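Long-range contacts in putative acetyltransferase Ta0821 (Thermoplasma acidophilum DSM 1728, PDB 3C26), which is a putative acetyltransferase of the GNAT family that probably transfers acyl groups other than aminoacyl groups: residues R119-V124 with V261-Y266; G11-I16 with W56-S61. All coordinates share one frame; numbering follows the deposited sequence.

Contact 1 of 2, residues R119-V124 with V261-Y266. With NO3 (nitrate ion), chain C; NO3 (nitrate ion), chain D.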
loop_
_atom_site.group_PDB
_atom_site.type_symbol
_atom_site.label_atom_id
_atom_site.label_comp_id
_atom_site.label_asym_id
_atom_site.label_seq_id
_atom_site.Cartn_x
_atom_site.Cartn_y
_atom_site.Cartn_z
ATOM N N ARG A 119 -14.409 -23.900 14.499
ATOM C CA ARG A 119 -13.765 -22.885 13.641
ATOM C C ARG A 119 -13.360 -21.586 14.313
ATOM O O ARG A 119 -14.105 -20.980 15.097
ATOM C CB ARG A 119 -14.693 -22.508 12.451
ATOM C CG ARG A 119 -15.185 -23.696 11.591
ATOM C CD ARG A 119 -16.375 -23.318 10.667
ATOM N NE ARG A 119 -17.616 -23.159 11.449
ATOM C CZ ARG A 119 -18.800 -22.721 10.989
ATOM N NH1 ARG A 119 -18.967 -22.366 9.715
ATOM N NH2 ARG A 119 -19.834 -22.626 11.823
ATOM N N LEU A 120 -12.179 -21.142 13.916
ATOM C CA LEU A 120 -11.629 -19.851 14.306
ATOM C C LEU A 120 -11.443 -19.066 13.022
ATOM O O LEU A 120 -11.068 -19.618 11.987
ATOM C CB LEU A 120 -10.259 -19.970 14.981
ATOM C CG LEU A 120 -10.096 -20.935 16.149
ATOM C CD1 LEU A 120 -8.609 -21.022 16.578
ATOM C CD2 LEU A 120 -11.039 -20.579 17.326
ATOM N N ARG A 121 -11.730 -17.778 13.119
ATOM C CA ARG A 121 -11.515 -16.837 12.020
ATOM C C ARG A 121 -10.780 -15.608 12.506
ATOM O O ARG A 121 -10.840 -15.243 13.683
ATOM C CB ARG A 121 -12.836 -16.430 11.351
ATOM C CG ARG A 121 -13.599 -17.577 10.799
ATOM C CD ARG A 121 -14.763 -17.169 9.992
ATOM N NE ARG A 121 -15.495 -18.356 9.555
ATOM C CZ ARG A 121 -16.771 -18.620 9.830
ATOM N NH1 ARG A 121 -17.506 -17.744 10.428
ATOM N NH2 ARG A 121 -17.326 -19.742 9.410
ATOM N N SER A 122 -10.116 -14.957 11.556
ATOM C CA SER A 122 -9.374 -13.736 11.830
ATOM C C SER A 122 -9.165 -12.944 10.545
ATOM O O SER A 122 -8.996 -13.513 9.451
ATOM C CB SER A 122 -8.013 -14.059 12.485
ATOM O OG SER A 122 -7.429 -12.936 13.145
ATOM N N ALA A 123 -9.109 -11.621 10.725
ATOM C CA ALA A 123 -8.889 -10.732 9.638
ATOM C C ALA A 123 -7.448 -10.214 9.667
ATOM O O ALA A 123 -6.955 -9.715 10.693
ATOM C CB ALA A 123 -9.922 -9.573 9.654
ATOM N N VAL A 124 -6.780 -10.360 8.525
ATOM C CA VAL A 124 -5.377 -9.940 8.355
ATOM C C VAL A 124 -5.166 -9.080 7.093
ATOM O O VAL A 124 -5.622 -9.429 6.026
ATOM C CB VAL A 124 -4.427 -11.161 8.280
ATOM C CG1 VAL A 124 -3.007 -10.714 8.333
ATOM C CG2 VAL A 124 -4.770 -12.179 9.399
ATOM N N VAL A 261 -9.526 -12.632 5.114
ATOM C CA VAL A 261 -10.121 -13.527 6.126
ATOM C C VAL A 261 -9.534 -14.941 6.068
ATOM O O VAL A 261 -9.548 -15.635 5.050
ATOM C CB VAL A 261 -11.698 -13.586 6.018
ATOM C CG1 VAL A 261 -12.327 -14.409 7.170
ATOM C CG2 VAL A 261 -12.259 -12.202 5.944
ATOM N N TRP A 262 -8.993 -15.318 7.216
ATOM C CA TRP A 262 -8.410 -16.635 7.484
ATOM C C TRP A 262 -9.252 -17.473 8.449
ATOM O O TRP A 262 -9.871 -16.965 9.384
ATOM C CB TRP A 262 -6.992 -16.453 8.015
ATOM C CG TRP A 262 -6.071 -15.870 6.969
ATOM C CD1 TRP A 262 -6.109 -14.594 6.486
ATOM C CD2 TRP A 262 -5.023 -16.541 6.243
ATOM N NE1 TRP A 262 -5.139 -14.415 5.523
ATOM C CE2 TRP A 262 -4.464 -15.593 5.344
ATOM C CE3 TRP A 262 -4.491 -17.836 6.269
ATOM C CZ2 TRP A 262 -3.403 -15.896 4.506
ATOM C CZ3 TRP A 262 -3.442 -18.149 5.409
ATOM C CH2 TRP A 262 -2.907 -17.187 4.536
ATOM N N GLU A 263 -9.282 -18.764 8.177
ATOM C CA GLU A 263 -9.974 -19.726 8.987
ATOM C C GLU A 263 -9.141 -20.968 9.326
ATOM O O GLU A 263 -8.334 -21.505 8.527
ATOM C CB GLU A 263 -11.335 -20.104 8.321
ATOM C CG GLU A 263 -12.204 -21.076 9.076
ATOM C CD GLU A 263 -13.495 -21.373 8.300
ATOM O OE1 GLU A 263 -14.309 -20.450 8.160
ATOM O OE2 GLU A 263 -13.662 -22.502 7.778
ATOM N N TYR A 264 -9.313 -21.329 10.586
ATOM C CA TYR A 264 -8.722 -22.486 11.250
ATOM C C TYR A 264 -9.859 -23.466 11.629
ATOM O O TYR A 264 -10.907 -23.089 12.189
ATOM C CB TYR A 264 -7.995 -22.061 12.506
ATOM C CG TYR A 264 -7.367 -23.207 13.300
ATOM C CD1 TYR A 264 -8.151 -24.039 14.108
ATOM C CD2 TYR A 264 -6.000 -23.484 13.199
ATOM C CE1 TYR A 264 -7.567 -25.093 14.826
ATOM C CE2 TYR A 264 -5.425 -24.521 13.893
ATOM C CZ TYR A 264 -6.217 -25.323 14.715
ATOM O OH TYR A 264 -5.625 -26.382 15.378
ATOM N N ARG A 265 -9.629 -24.732 11.302
ATOM C CA ARG A 265 -10.578 -25.815 11.640
ATOM C C ARG A 265 -9.983 -26.825 12.595
ATOM O O ARG A 265 -8.926 -27.341 12.344
ATOM C CB ARG A 265 -10.941 -26.583 10.384
ATOM C CG ARG A 265 -11.763 -25.797 9.386
ATOM C CD ARG A 265 -13.232 -25.870 9.740
ATOM N NE ARG A 265 -14.086 -26.163 8.580
ATOM C CZ ARG A 265 -14.831 -27.261 8.445
ATOM N NH1 ARG A 265 -14.885 -28.196 9.390
ATOM N NH2 ARG A 265 -15.568 -27.405 7.368
ATOM N N TYR A 266 -10.684 -27.113 13.671
ATOM C CA TYR A 266 -10.249 -28.179 14.582
ATOM C C TYR A 266 -10.449 -29.572 13.990
ATOM O O TYR A 266 -9.798 -30.530 14.449
ATOM C CB TYR A 266 -10.923 -28.083 15.935
ATOM C CG TYR A 266 -10.409 -26.940 16.744
ATOM C CD1 TYR A 266 -9.252 -27.062 17.500
ATOM C CD2 TYR A 266 -11.050 -25.727 16.726
ATOM C CE1 TYR A 266 -8.776 -26.018 18.214
ATOM C CE2 TYR A 266 -10.599 -24.684 17.483
ATOM C CZ TYR A 266 -9.467 -24.829 18.219
ATOM O OH TYR A 266 -9.009 -23.784 18.976
ATOM O OXT TYR A 266 -11.249 -29.771 13.058
HETATM N N NO3 C . -18.500 -23.956 14.802
HETATM O O1 NO3 C . -18.512 -24.581 16.032
HETATM O O2 NO3 C . -19.691 -23.735 14.134
HETATM O O3 NO3 C . -17.325 -23.554 14.194
HETATM N N NO3 D . -4.433 -11.921 13.647
HETATM O O1 NO3 D . -4.862 -11.969 14.965
HETATM O O2 NO3 D . -5.282 -11.411 12.655
HETATM O O3 NO3 D . -3.134 -12.339 13.324
#
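Leu120 and Tyr264 face each other as a hydrogen-bonded antiparallel pair, their side chains running side by side from the same face of the sheet. The leucine is the bump: its CD1 lies 3.9 Å from Tyr264 CD1, and its CG is 4.0 Å from Tyr266 CE2, so the branched end fills the angle between the two tyrosines. That angle is closed behind it, because Tyr264 CE1 stands 3.6 Å above the centre of the Tyr266 ring, and helix 101-113 packs over the group through Ile110 and Leu113. Farther along the same face, Val124 CG2 approaches Trp262 CD1 obliquely at 4.0 Å. Backbone bonds at Leu120-Tyr264 and Ser122-Trp262 hold the register, joining strand 119-125 to the C-terminal strand in the place of the last strand of a GNAT fold.

The other face carries long polar chains. Glu263, with CG anti to the backbone N (chi1 -178°), reaches beside Arg121, whose NE donates to Glu263 OE1 over 2.8 Å in a nearly straight bond (169°). Arg119 CG lies 3.5 Å from Arg265 CD, while the bent outer chain of Arg119 presents NE and NH2 to a nitrate ion, probably from the crystallisation liquor. Were Arg119 replaced by alanine, the nitrate would probably lose both guanidinium bonds, keeping Glu118 N, and Arg265 CD the carbon packed against it. Glu263 and Asp82, which pairs with Arg121 NH1, share the charge of Arg121 and probably neutralise it, whereas Arg119 turns to the nitrate instead.

Contact 2 of 2, residues G11-I16 with W56-S61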
loop_
_atom_site.group_PDB
_atom_site.type_symbol
_atom_site.label_atom_id
_atom_site.label_comp_id
_atom_site.label_asym_id
_atom_site.label_seq_id
_atom_site.Cartn_x
_atom_site.Cartn_y
_atom_site.Cartn_z
ATOM N N GLY A 11 -8.066 -10.939 30.602
ATOM C CA GLY A 11 -7.846 -9.496 30.850
ATOM C C GLY A 11 -8.884 -8.929 31.837
ATOM O O GLY A 11 -10.036 -9.327 31.878
ATOM N N SER A 12 -8.456 -8.011 32.679
ATOM C CA SER A 12 -9.391 -7.401 33.619
ATOM C C SER A 12 -9.280 -5.902 33.580
ATOM O O SER A 12 -8.313 -5.402 33.073
ATOM C CB SER A 12 -9.160 -7.908 35.033
ATOM O OG SER A 12 -8.260 -7.060 35.713
ATOM N N PRO A 13 -10.303 -5.178 34.077
ATOM C CA PRO A 13 -10.258 -3.717 34.033
ATOM C C PRO A 13 -9.019 -3.104 34.650
ATOM O O PRO A 13 -8.656 -1.986 34.295
ATOM C CB PRO A 13 -11.522 -3.311 34.791
ATOM C CG PRO A 13 -12.488 -4.401 34.462
ATOM C CD PRO A 13 -11.642 -5.654 34.487
ATOM N N SER A 14 -8.349 -3.835 35.542
ATOM C CA SER A 14 -7.151 -3.297 36.167
ATOM C C SER A 14 -5.989 -3.311 35.192
ATOM O O SER A 14 -4.966 -2.653 35.422
ATOM C CB SER A 14 -6.788 -4.043 37.457
ATOM O OG SER A 14 -6.510 -5.400 37.209
ATOM N N ASP A 15 -6.191 -4.012 34.069
ATOM C CA ASP A 15 -5.170 -4.156 33.017
ATOM C C ASP A 15 -5.315 -3.083 31.953
ATOM O O ASP A 15 -4.453 -2.943 31.094
ATOM C CB ASP A 15 -5.294 -5.515 32.287
ATOM C CG ASP A 15 -5.084 -6.709 33.200
ATOM O OD1 ASP A 15 -4.193 -6.662 34.053
ATOM O OD2 ASP A 15 -5.769 -7.733 33.006
ATOM N N ILE A 16 -6.390 -2.305 32.032
ATOM C CA ILE A 16 -6.736 -1.361 30.950
ATOM C C ILE A 16 -5.677 -0.292 30.684
ATOM O O ILE A 16 -5.389 0.028 29.543
ATOM C CB ILE A 16 -8.117 -0.712 31.120
ATOM C CG1 ILE A 16 -9.195 -1.802 31.047
ATOM C CG2 ILE A 16 -8.426 0.253 29.978
ATOM C CD1 ILE A 16 -10.682 -1.261 31.223
ATOM N N TRP A 56 -14.429 -4.297 25.341
ATOM C CA TRP A 56 -14.133 -5.713 25.284
ATOM C C TRP A 56 -13.554 -6.235 26.564
ATOM O O TRP A 56 -13.945 -7.286 27.013
ATOM C CB TRP A 56 -13.113 -6.021 24.174
ATOM C CG TRP A 56 -13.675 -5.938 22.757
ATOM C CD1 TRP A 56 -14.990 -5.970 22.399
ATOM C CD2 TRP A 56 -12.933 -5.942 21.538
ATOM N NE1 TRP A 56 -15.110 -5.968 21.041
ATOM C CE2 TRP A 56 -13.858 -5.938 20.485
ATOM C CE3 TRP A 56 -11.564 -5.945 21.233
ATOM C CZ2 TRP A 56 -13.464 -5.942 19.145
ATOM C CZ3 TRP A 56 -11.186 -5.936 19.889
ATOM C CH2 TRP A 56 -12.120 -5.959 18.879
ATOM N N VAL A 57 -12.546 -5.519 27.071
ATOM C CA VAL A 57 -11.850 -5.889 28.322
ATOM C C VAL A 57 -12.854 -5.975 29.450
ATOM O O VAL A 57 -12.864 -6.910 30.242
ATOM C CB VAL A 57 -10.670 -4.906 28.715
ATOM C CG1 VAL A 57 -10.092 -5.281 30.073
ATOM C CG2 VAL A 57 -9.577 -4.893 27.618
ATOM N N ASN A 58 -13.731 -4.989 29.485
ATOM C CA ASN A 58 -14.780 -4.916 30.516
ATOM C C ASN A 58 -15.838 -6.013 30.386
ATOM O O ASN A 58 -16.446 -6.406 31.371
ATOM C CB ASN A 58 -15.437 -3.535 30.519
ATOM C CG ASN A 58 -14.589 -2.498 31.234
ATOM O OD1 ASN A 58 -13.993 -2.799 32.252
ATOM N ND2 ASN A 58 -14.606 -1.263 30.756
ATOM N N ASP A 59 -16.014 -6.519 29.166
ATOM C CA ASP A 59 -17.028 -7.568 28.891
ATOM C C ASP A 59 -16.448 -8.957 29.141
ATOM O O ASP A 59 -17.138 -9.955 29.049
ATOM C CB ASP A 59 -17.502 -7.568 27.433
ATOM C CG ASP A 59 -18.299 -6.332 27.046
ATOM O OD1 ASP A 59 -18.709 -5.535 27.932
ATOM O OD2 ASP A 59 -18.514 -6.174 25.806
ATOM N N GLY A 60 -15.150 -9.014 29.380
ATOM C CA GLY A 60 -14.469 -10.304 29.592
ATOM C C GLY A 60 -14.059 -11.074 28.348
ATOM O O GLY A 60 -13.862 -12.271 28.412
ATOM N N SER A 61 -13.916 -10.394 27.214
ATOM C CA SER A 61 -13.630 -11.078 25.953
ATOM C C SER A 61 -12.184 -10.921 25.573
ATOM O O SER A 61 -11.733 -11.423 24.532
ATOM C CB SER A 61 -14.551 -10.586 24.825
ATOM O OG SER A 61 -14.404 -9.209 24.631
HETATM O O HOH W 1 -13.016 -8.287 32.464
#
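Val57 turns its side chain toward the turn that follows strand 7-10, and beta-branching makes it a compact plug. Its CB lies 4.2 Å from Ile16 CG1. One methyl, CG1, anti to the backbone N at chi1 175°, does nearly all the touching: it is 3.5 Å from Ser12 O, 4.0 Å from Pro13 N and 3.7 Å from Ile16 CG1, so it nests in the curve of the turn while the valine and isoleucine chains run antiparallel alongside each other. Val62, at the start of the next strand, also packs on Val57. The contact thus joins the end of helix 45-58 to the entrance of the short helix 16-19 in the N-terminal part of the GNAT fold; the long helix finishes in a Schellman motif at Gly60, where a side chain would collide with the carbonyl O of Asp59. No direct hydrogen bond links the segments, but a water donates to both Gly11 O and Val57 O, the latter at 2.6 Å. The turn is braced from within: Asp15 OD2 accepts a hydrogen bond from Ser12 N at 2.7 Å and also pairs with Arg66. On the solvent side, Asn58 brings OD1 to 3.1 Å from Pro13 CG, while the Ile16 chain crosses that of Asn58 at about a right angle.

In the fold
The two contacts lie in different parts of the fold, contact 1 between two interior strands and contact 2 beside the N-terminal strand, with no helix or strand shared: their centres are 23 Å apart and their nearest atoms about 10 Å. Contact 1 is the more central, about 11 Å from the centre of the chain against 19 Å for contact 2, and buries more than twice the area. It is strand pairing, bonded directly by backbone and by salt bridge, and closed by a strand arriving 137 residues later. Contact 2 joins a turn to a helix end nearer the surface, over only 40 residues, and relies on a small apolar interlock and one water. Each mixes buried and partly exposed residues.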